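Ribose transcriptional regulator (Enterococcus faecium DO, PDB 4RK1) probably represses transcription by binding DNA, as LacI-family regulators do, and holds ribose in its sugar-binding domain. Local coordinates at residues L13-D16 against F21-T24; L93-S98 against P137-A142. One frame throughout, in Å; residues are numbered along the deposited sequence. Where two conformers were deposited one is given.

In the fold
Contacts 1 and 2 meet at the same bound ribose but differ in character. Contact 1 lies within a single subdomain, where strand 9-14 meets its own crossover helix 20-33; its side-chain packing is mainly apolar, with no hydrogen bond across it. Contact 2 spans the cleft, bringing the loop after strand 90-93 against the start of helix 138-153, and polar groups turned on the sugar dominate it. Both are partly buried, but contact 2 also has a side bridged by water. They share the ribose and touch directly: Phe22 of contact 1 packs against Asp94 of contact 2, and Pro15 lies against Gln95. The aromatic wall thus backs the polar grip.

Contact 1 (L13-D16 against F21-T24); sequences LVPD and FFST. With RIB (alpha-D-ribofuranose), chain K.
Val14, at the end of its strand, and Phe22, in the first turn of the following helix, bring their alpha carbons within 6.8 Å, each with its side chain directed at the other segment. Phe22 is the hub of the contact. Its CG is anti to its own carbonyl carbon (chi1 -68°), which carries the ring out from the helix to meet three consecutive residues of 13-16. Pro15 takes one face: its CD lies 3.6 Å from the ring centroid and 21° off the ring normal, a CH-pi contact displaced toward the CZ and CE1 rim. Val14 comes in obliquely, sliding past the ring near its root, with CG1 3.8 Å from Phe22 CD1. On the other ortho carbon, the backbone O of Asp16 stands 3.2 Å from Phe22 CD2, also at an oblique angle. The carboxylate of Asp16 turns elsewhere and bonds through OD1 to Thr18.

The opposite face of Phe22 receives the edge of Phe21, whose CD2 sits 3.5 Å above the plane, over the ring centre. Phe21 CG is anti to the backbone N (chi1 177°), and in this pose the ring offers a face to the ribose, whose C2 lies 3.4 Å above its plane. Phe22 meets the sugar obliquely, with CZ 3.5 Å from RIB C1. The neighbouring aromatic residues therefore serve two ends: Phe22 is clamped between Pro15 and Phe21, while both rings help to wall the pocket.

The whole belongs to the beta-alpha-beta unit formed by strand 9-14, helix 20-33 and strand 39-44. Strands 39-44 and 66-69 flank strand 9-14 in the sheet, Val14 packs on Leu42 and Asn44, and Phe21 reaches Ile239 and Leu242 of helix 239-255.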
loop_
_atom_site.group_PDB
_atom_site.type_symbol
_atom_site.label_atom_id
_atom_site.label_comp_id
_atom_site.label_asym_id
_atom_site.label_seq_id
_atom_site.Cartn_x
_atom_site.Cartn_y
_atom_site.Cartn_z
ATOM N N LEU B 13 -15.223 0.845 -3.033
ATOM C CA LEU B 13 -15.252 0.311 -1.689
ATOM C C LEU B 13 -14.379 -0.929 -1.618
ATOM O O LEU B 13 -14.633 -1.911 -2.309
ATOM C CB LEU B 13 -16.694 0.004 -1.262
ATOM C CG LEU B 13 -17.505 1.199 -0.746
ATOM C CD1 LEU B 13 -17.607 2.306 -1.779
ATOM C CD2 LEU B 13 -18.890 0.753 -0.304
ATOM N N VAL B 14 -13.341 -0.883 -0.786
ATOM C CA VAL B 14 -12.426 -2.011 -0.655
ATOM C C VAL B 14 -12.339 -2.482 0.788
ATOM O O VAL B 14 -12.619 -1.720 1.701
ATOM C CB VAL B 14 -11.001 -1.695 -1.176
ATOM C CG1 VAL B 14 -11.032 -1.296 -2.640
ATOM C CG2 VAL B 14 -10.329 -0.614 -0.344
ATOM N N PRO B 15 -11.943 -3.748 0.992
ATOM C CA PRO B 15 -11.820 -4.270 2.349
ATOM C C PRO B 15 -10.602 -3.737 3.108
ATOM O O PRO B 15 -10.631 -3.694 4.326
ATOM C CB PRO B 15 -11.674 -5.793 2.157
ATOM C CG PRO B 15 -11.626 -6.053 0.695
ATOM C CD PRO B 15 -11.587 -4.743 -0.036
ATOM N N ASP B 16 -9.547 -3.348 2.397
ATOM C CA ASP B 16 -8.264 -3.068 3.039
ATOM C C ASP B 16 -7.341 -2.243 2.143
ATOM O O ASP B 16 -6.580 -2.796 1.349
ATOM C CB ASP B 16 -7.596 -4.402 3.394
ATOM C CG ASP B 16 -6.245 -4.238 4.072
ATOM O OD1 ASP B 16 -5.874 -3.113 4.476
ATOM O OD2 ASP B 16 -5.549 -5.263 4.201
ATOM N N PHE B 21 -2.572 -4.882 -3.235
ATOM C CA PHE B 21 -3.568 -5.360 -4.175
ATOM C C PHE B 21 -4.658 -4.310 -4.405
ATOM O O PHE B 21 -4.989 -4.002 -5.543
ATOM C CB PHE B 21 -4.197 -6.691 -3.702
ATOM C CG PHE B 21 -5.285 -7.181 -4.603
ATOM C CD1 PHE B 21 -4.980 -7.929 -5.732
ATOM C CD2 PHE B 21 -6.610 -6.833 -4.376
ATOM C CE1 PHE B 21 -5.976 -8.340 -6.598
ATOM C CE2 PHE B 21 -7.609 -7.242 -5.246
ATOM C CZ PHE B 21 -7.287 -8.008 -6.355
ATOM N N PHE B 22 -5.211 -3.755 -3.327
ATOM C CA PHE B 22 -6.336 -2.832 -3.452
ATOM C C PHE B 22 -5.918 -1.439 -3.882
ATOM O O PHE B 22 -6.685 -0.759 -4.556
ATOM C CB PHE B 22 -7.165 -2.801 -2.175
ATOM C CG PHE B 22 -7.878 -4.083 -1.929
ATOM C CD1 PHE B 22 -8.895 -4.478 -2.778
ATOM C CD2 PHE B 22 -7.493 -4.924 -0.902
ATOM C CE1 PHE B 22 -9.534 -5.684 -2.596
ATOM C CE2 PHE B 22 -8.136 -6.131 -0.707
ATOM C CZ PHE B 22 -9.147 -6.513 -1.559
ATOM N N SER B 23 -4.702 -1.020 -3.535
ATOM C CA SER B 23 -4.225 0.275 -4.024
ATOM C C SER B 23 -3.873 0.184 -5.517
ATOM O O SER B 23 -4.145 1.111 -6.271
ATOM C CB SER B 23 -3.080 0.834 -3.172
ATOM O OG SER B 23 -2.033 -0.092 -3.020
ATOM N N THR B 24 -3.326 -0.941 -5.961
ATOM C CA THR B 24 -3.085 -1.128 -7.392
ATOM C C THR B 24 -4.398 -1.258 -8.166
ATOM O O THR B 24 -4.499 -0.762 -9.281
ATOM C CB THR B 24 -2.163 -2.325 -7.653
ATOM O OG1 THR B 24 -0.880 -2.045 -7.090
ATOM C CG2 THR B 24 -2.004 -2.582 -9.136
HETATM O O5 RIB K . -4.329 -9.751 -1.339
HETATM C C5 RIB K . -5.618 -9.403 -0.818
HETATM C C4 RIB K . -6.542 -10.466 -1.217
HETATM O O4 RIB K . -7.878 -10.181 -0.766
HETATM C C3 RIB K . -6.383 -10.426 -2.729
HETATM O O3 RIB K . -5.913 -11.712 -3.090
HETATM C C2 RIB K . -7.760 -10.035 -3.221
HETATM O O2 RIB K . -8.231 -10.873 -4.264
HETATM C C1 RIB K . -8.644 -9.941 -1.959
HETATM O O1 RIB K . -9.792 -10.764 -2.028
#

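Contact 2 (L93-S98 against P137-A142); sequences LDQKKS and PENVHA. With RIB (alpha-D-ribofuranose), chain K.
Gln95 and Pro137 form the close-packed part of this contact, the extended glutamine side chain crossing the proline ring with CD 3.6 Å from Pro137 CG. Beside them Asn139 rises from the first turn of its helix, its CG set between the backbone N and the carbonyl carbon (chi1 58°). This places the amide between loop and sugar; rotation about CB-CG turns ND2 to the ribose and buries OD1, with no polar partner, against Gln95 CA and CG. The amide planes of Gln95 and Asn139 stand 42° apart.

The other side is looser and wet: a water donates to Gln95 O and accepts from Glu138 N at 2.9 Å, linking loop to helix start, while the exposed carboxylate of Glu138 extends off from the loop.

No direct hydrogen bond joins the segments; besides the water, the sugar links them. RIB O1, the anomeric hydroxyl, donates to Asp94 OD2 at 2.7 Å. It accepts a nearly straight bond (164°) from Asn139 ND2 and a longer one, 3.2 Å, from Gln95 NE2. RIB O2 donates to Asp94 OD1 at 2.6 Å. With both subdomains gripping one hydroxyl, this chemistry is consistent with ribose favouring the closed cleft.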
loop_
_atom_site.group_PDB
_atom_site.type_symbol
_atom_site.label_atom_id
_atom_site.label_comp_id
_atom_site.label_asym_id
_atom_site.label_seq_id
_atom_site.Cartn_x
_atom_site.Cartn_y
_atom_site.Cartn_z
ATOM N N LEU B 93 -16.962 -7.172 -7.456
ATOM C CA LEU B 93 -15.810 -7.983 -7.744
ATOM C C LEU B 93 -15.214 -8.497 -6.455
ATOM O O LEU B 93 -15.648 -8.134 -5.359
ATOM C CB LEU B 93 -14.761 -7.173 -8.498
ATOM C CG LEU B 93 -14.120 -5.968 -7.816
ATOM C CD1 LEU B 93 -12.748 -5.710 -8.413
ATOM C CD2 LEU B 93 -14.963 -4.718 -7.952
ATOM N N ASP B 94 -14.211 -9.345 -6.616
ATOM C CA ASP B 94 -13.334 -9.738 -5.531
ATOM C C ASP B 94 -14.092 -10.396 -4.378
ATOM O O ASP B 94 -14.656 -11.470 -4.592
ATOM C CB ASP B 94 -12.460 -8.558 -5.085
ATOM C CG ASP B 94 -11.171 -9.023 -4.447
ATOM O OD1 ASP B 94 -10.396 -9.727 -5.127
ATOM O OD2 ASP B 94 -10.954 -8.724 -3.265
ATOM N N GLN B 95 -14.130 -9.790 -3.187
ATOM C CA GLN B 95 -14.786 -10.425 -2.038
ATOM C C GLN B 95 -16.314 -10.265 -2.041
ATOM O O GLN B 95 -17.004 -10.928 -1.268
ATOM C CB GLN B 95 -14.198 -9.904 -0.713
ATOM C CG GLN B 95 -12.677 -10.015 -0.629
ATOM C CD GLN B 95 -12.086 -9.744 0.751
ATOM O OE1 GLN B 95 -12.795 -9.605 1.739
ATOM N NE2 GLN B 95 -10.766 -9.685 0.817
ATOM N N LYS B 96 -16.840 -9.396 -2.904
ATOM C CA LYS B 96 -18.284 -9.108 -2.933
ATOM C C LYS B 96 -19.065 -10.077 -3.831
ATOM O O LYS B 96 -18.725 -10.258 -5.003
ATOM C CB LYS B 96 -18.508 -7.673 -3.414
ATOM C CG LYS B 96 -19.963 -7.267 -3.592
ATOM C CD LYS B 96 -20.680 -7.168 -2.251
ATOM C CE LYS B 96 -22.166 -6.916 -2.441
ATOM N NZ LYS B 96 -22.906 -8.192 -2.477
ATOM N N LYS B 97 -20.134 -10.665 -3.294
ATOM C CA LYS B 97 -20.965 -11.609 -4.042
ATOM C C LYS B 97 -21.776 -10.891 -5.114
ATOM O O LYS B 97 -22.032 -9.693 -5.011
ATOM C CB LYS B 97 -21.916 -12.377 -3.112
ATOM C CG LYS B 97 -23.059 -11.554 -2.528
ATOM C CD LYS B 97 -24.226 -12.429 -2.099
ATOM C CE LYS B 97 -25.410 -11.580 -1.661
ATOM N NZ LYS B 97 -26.719 -12.262 -1.864
ATOM N N SER B 98 -22.189 -11.637 -6.126
ATOM C CA SER B 98 -22.975 -11.086 -7.223
ATOM C C SER B 98 -24.325 -10.558 -6.741
ATOM O O SER B 98 -24.844 -10.985 -5.710
ATOM C CB SER B 98 -23.127 -12.115 -8.353
ATOM O OG SER B 98 -21.917 -12.169 -9.112
ATOM N N PRO B 137 -13.042 -14.942 2.747
ATOM C CA PRO B 137 -14.088 -14.584 1.793
ATOM C C PRO B 137 -14.221 -15.643 0.692
ATOM O O PRO B 137 -13.330 -16.475 0.527
ATOM C CB PRO B 137 -13.605 -13.241 1.230
ATOM C CG PRO B 137 -12.130 -13.278 1.396
ATOM C CD PRO B 137 -11.873 -14.049 2.653
ATOM N N GLU B 138 -15.325 -15.606 -0.047
ATOM C CA GLU B 138 -15.670 -16.672 -0.998
ATOM C C GLU B 138 -14.630 -16.842 -2.116
ATOM O O GLU B 138 -14.370 -17.950 -2.550
ATOM C CB GLU B 138 -17.075 -16.435 -1.587
ATOM C CG GLU B 138 -17.471 -17.349 -2.750
ATOM C CD GLU B 138 -17.397 -18.833 -2.419
ATOM O OE1 GLU B 138 -17.862 -19.225 -1.328
ATOM O OE2 GLU B 138 -16.882 -19.610 -3.257
ATOM N N ASN B 139 -14.035 -15.749 -2.575
ATOM C CA ASN B 139 -13.001 -15.845 -3.598
ATOM C C ASN B 139 -11.765 -16.577 -3.074
ATOM O O ASN B 139 -11.159 -17.396 -3.784
ATOM C CB ASN B 139 -12.646 -14.462 -4.182
ATOM C CG ASN B 139 -12.162 -13.471 -3.139
ATOM O OD1 ASN B 139 -12.684 -13.413 -2.030
ATOM N ND2 ASN B 139 -11.161 -12.666 -3.505
ATOM N N VAL B 140 -11.413 -16.300 -1.822
ATOM C CA VAL B 140 -10.288 -16.960 -1.185
ATOM C C VAL B 140 -10.627 -18.430 -0.965
ATOM O O VAL B 140 -9.785 -19.304 -1.166
ATOM C CB VAL B 140 -9.890 -16.253 0.131
ATOM C CG1 VAL B 140 -8.901 -17.085 0.932
ATOM C CG2 VAL B 140 -9.284 -14.885 -0.171
ATOM N N HIS B 141 -11.864 -18.698 -0.555
ATOM C CA HIS B 141 -12.325 -20.073 -0.381
ATOM C C HIS B 141 -12.174 -20.862 -1.686
ATOM O O HIS B 141 -11.753 -22.007 -1.674
ATOM C CB HIS B 141 -13.779 -20.075 0.077
ATOM C CG HIS B 141 -14.392 -21.435 0.143
ATOM N ND1 HIS B 141 -14.007 -22.380 1.069
ATOM C CD2 HIS B 141 -15.372 -22.008 -0.598
ATOM C CE1 HIS B 141 -14.721 -23.479 0.893
ATOM N NE2 HIS B 141 -15.556 -23.278 -0.112
ATOM N N ALA B 142 -12.504 -20.236 -2.813
ATOM C CA ALA B 142 -12.386 -20.899 -4.099
ATOM C C ALA B 142 -10.934 -21.256 -4.424
ATOM O O ALA B 142 -10.684 -22.291 -5.044
ATOM C CB ALA B 142 -12.997 -20.051 -5.202
HETATM O O5 RIB K . -4.329 -9.751 -1.339
HETATM C C5 RIB K . -5.618 -9.403 -0.818
HETATM C C4 RIB K . -6.542 -10.466 -1.217
HETATM O O4 RIB K . -7.878 -10.181 -0.766
HETATM C C3 RIB K . -6.383 -10.426 -2.729
HETATM O O3 RIB K . -5.913 -11.712 -3.090
HETATM C C2 RIB K . -7.760 -10.035 -3.221
HETATM O O2 RIB K . -8.231 -10.873 -4.264
HETATM C C1 RIB K . -8.644 -9.941 -1.959
HETATM O O1 RIB K . -9.792 -10.764 -2.028
HETATM O O HOH W 1 -16.917 -13.197 0.265
#